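Local structure of 2-(acetamidomethylene)succinate hydrolase (Mesorhizobium loti, 3KXP) at residues 73-78 against 100-105. The protein catalyses the last step of vitamin B6 degradation, hydrolysing (E)-2-(acetamidomethylene)succinate to succinic semialdehyde, acetate, ammonia and carbon dioxide. Numbering follows the deposited sequence.
Sequences FFHGIT and VDQRGH
Strands 70-74 and 96-100 run parallel as neighbours in the central sheet of the alpha/beta hydrolase fold, and Val100 N donates to Phe73 O (2.9 Å) just before both strands end. A water then takes over the pairing: it donates to Phe73 O and Val100 O and accepts from His75 N. Beyond it the His75 ring bridges the two loops. Its ND1 donates to Gly76 O, 2.6 Å away and in the plane of the ring, which leaves NE2 as the acceptor for Gln102 N (3.1 Å, 177°). With chi1 at 64°, CG sits between backbone N and carbonyl carbon, and the ring reaches across to Gln102. The Gln102 side chain runs past the ring in the opposite direction, its amide plane turned 76° from the imidazole; Gln102 NE2 sits 3.5 Å above the ring plane, over the centre, and bonds weakly to His75 O, while OE1 is taken by Asn147. Phe74, against what is probably the nucleophile elbow around Ser142, lays CE2 4.0 Å from Val100 CB. His105 closes the type II turn that starts at Gln102, and its ND1 donates to Arg103 O. Ile77, a chloride ligand, and Thr78 pass the edge of the His105 ring, whose face receives His75 CE1, 3.3 Å from His105 CD2.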
loop_
_atom_site.group_PDB
_atom_site.type_symbol
_atom_site.label_atom_id
_atom_site.label_comp_id
_atom_site.label_asym_id
_atom_site.label_seq_id
_atom_site.Cartn_x
_atom_site.Cartn_y
_atom_site.Cartn_z
ATOM N N PHE A 73 11.302 -12.576 -8.820
ATOM C CA PHE A 73 12.140 -11.434 -8.480
ATOM C C PHE A 73 13.077 -11.035 -9.627
ATOM O O PHE A 73 13.809 -11.871 -10.158
ATOM C CB PHE A 73 12.976 -11.745 -7.243
ATOM C CG PHE A 73 12.172 -12.033 -6.003
ATOM C CD1 PHE A 73 11.455 -13.218 -5.875
ATOM C CD2 PHE A 73 12.191 -11.151 -4.933
ATOM C CE1 PHE A 73 10.779 -13.525 -4.689
ATOM C CE2 PHE A 73 11.513 -11.451 -3.741
ATOM C CZ PHE A 73 10.812 -12.637 -3.623
ATOM N N PHE A 74 13.070 -9.752 -9.987
ATOM C CA PHE A 74 13.901 -9.247 -11.075
ATOM C C PHE A 74 14.866 -8.136 -10.640
ATOM O O PHE A 74 14.443 -7.057 -10.215
ATOM C CB PHE A 74 13.009 -8.749 -12.209
ATOM C CG PHE A 74 12.003 -9.759 -12.665
ATOM C CD1 PHE A 74 10.828 -9.965 -11.944
ATOM C CD2 PHE A 74 12.235 -10.528 -13.802
ATOM C CE1 PHE A 74 9.898 -10.921 -12.349
ATOM C CE2 PHE A 74 11.310 -11.488 -14.215
ATOM C CZ PHE A 74 10.139 -11.684 -13.488
ATOM N N HIS A 75 16.160 -8.414 -10.782
ATOM C CA HIS A 75 17.254 -7.514 -10.402
ATOM C C HIS A 75 17.399 -6.229 -11.237
ATOM O O HIS A 75 16.730 -6.050 -12.256
ATOM C CB HIS A 75 18.565 -8.300 -10.481
ATOM C CG HIS A 75 18.898 -8.746 -11.871
ATOM N ND1 HIS A 75 19.390 -7.885 -12.827
ATOM C CD2 HIS A 75 18.697 -9.929 -12.500
ATOM C CE1 HIS A 75 19.472 -8.513 -13.987
ATOM N NE2 HIS A 75 19.056 -9.754 -13.816
ATOM N N GLY A 76 18.299 -5.347 -10.804
ATOM C CA GLY A 76 18.547 -4.110 -11.531
ATOM C C GLY A 76 19.624 -4.307 -12.594
ATOM O O GLY A 76 20.198 -5.398 -12.690
ATOM N N ILE A 77 19.914 -3.271 -13.382
ATOM C CA ILE A 77 20.924 -3.376 -14.438
ATOM C C ILE A 77 22.321 -3.766 -13.909
ATOM O O ILE A 77 22.754 -3.307 -12.849
ATOM C CB ILE A 77 21.012 -2.064 -15.234
ATOM C CG1 ILE A 77 21.700 -2.309 -16.578
ATOM C CG2 ILE A 77 21.785 -1.024 -14.444
ATOM C CD1 ILE A 77 21.542 -1.144 -17.551
ATOM N N THR A 78 22.995 -4.629 -14.666
ATOM C CA THR A 78 24.335 -5.177 -14.363
ATOM C C THR A 78 24.354 -6.156 -13.195
ATOM O O THR A 78 25.351 -6.834 -12.970
ATOM C CB THR A 78 25.417 -4.090 -14.074
ATOM O OG1 THR A 78 25.256 -3.575 -12.748
ATOM C CG2 THR A 78 25.334 -2.962 -15.077
ATOM N N VAL A 100 15.053 -14.321 -11.222
ATOM C CA VAL A 100 15.412 -14.506 -12.623
ATOM C C VAL A 100 16.576 -13.669 -13.119
ATOM O O VAL A 100 16.596 -12.447 -12.949
ATOM C CB VAL A 100 14.209 -14.176 -13.554
ATOM C CG1 VAL A 100 14.568 -14.451 -14.994
ATOM C CG2 VAL A 100 12.983 -14.968 -13.130
ATOM N N ASP A 101 17.551 -14.327 -13.735
ATOM C CA ASP A 101 18.664 -13.603 -14.325
ATOM C C ASP A 101 18.016 -13.122 -15.608
ATOM O O ASP A 101 17.567 -13.932 -16.416
ATOM C CB ASP A 101 19.829 -14.545 -14.639
ATOM C CG ASP A 101 20.699 -14.808 -13.429
ATOM O OD1 ASP A 101 21.596 -15.674 -13.511
ATOM O OD2 ASP A 101 20.488 -14.133 -12.397
ATOM N N GLN A 102 17.926 -11.816 -15.801
ATOM C CA GLN A 102 17.279 -11.348 -17.009
ATOM C C GLN A 102 18.233 -11.330 -18.201
ATOM O O GLN A 102 19.452 -11.390 -18.032
ATOM C CB GLN A 102 16.650 -9.986 -16.746
ATOM C CG GLN A 102 15.628 -10.071 -15.621
ATOM C CD GLN A 102 15.171 -8.722 -15.137
ATOM O OE1 GLN A 102 14.162 -8.185 -15.604
ATOM N NE2 GLN A 102 15.923 -8.151 -14.203
ATOM N N ARG A 103 17.667 -11.276 -19.402
ATOM C CA ARG A 103 18.466 -11.275 -20.613
ATOM C C ARG A 103 19.636 -10.305 -20.532
ATOM O O ARG A 103 19.499 -9.177 -20.054
ATOM C CB ARG A 103 17.600 -10.934 -21.826
ATOM C CG ARG A 103 17.069 -9.512 -21.844
ATOM C CD ARG A 103 16.493 -9.212 -23.210
ATOM N NE ARG A 103 15.483 -10.201 -23.574
ATOM C CZ ARG A 103 15.175 -10.533 -24.820
ATOM N NH1 ARG A 103 14.241 -11.445 -25.055
ATOM N NH2 ARG A 103 15.813 -9.968 -25.830
ATOM N N GLY A 104 20.790 -10.765 -21.005
ATOM C CA GLY A 104 21.991 -9.952 -20.993
ATOM C C GLY A 104 22.737 -10.040 -19.672
ATOM O O GLY A 104 23.861 -9.548 -19.558
ATOM N N HIS A 105 22.128 -10.693 -18.682
ATOM C CA HIS A 105 22.733 -10.797 -17.355
ATOM C C HIS A 105 22.970 -12.225 -16.871
ATOM O O HIS A 105 22.515 -13.193 -17.480
ATOM C CB HIS A 105 21.849 -10.097 -16.312
ATOM C CG HIS A 105 21.505 -8.676 -16.642
ATOM N ND1 HIS A 105 20.686 -8.330 -17.698
ATOM C CD2 HIS A 105 21.826 -7.516 -16.019
ATOM C CE1 HIS A 105 20.514 -7.020 -17.707
ATOM N NE2 HIS A 105 21.194 -6.503 -16.700
HETATM O O HOH W 1 16.468 -11.308 -10.402
#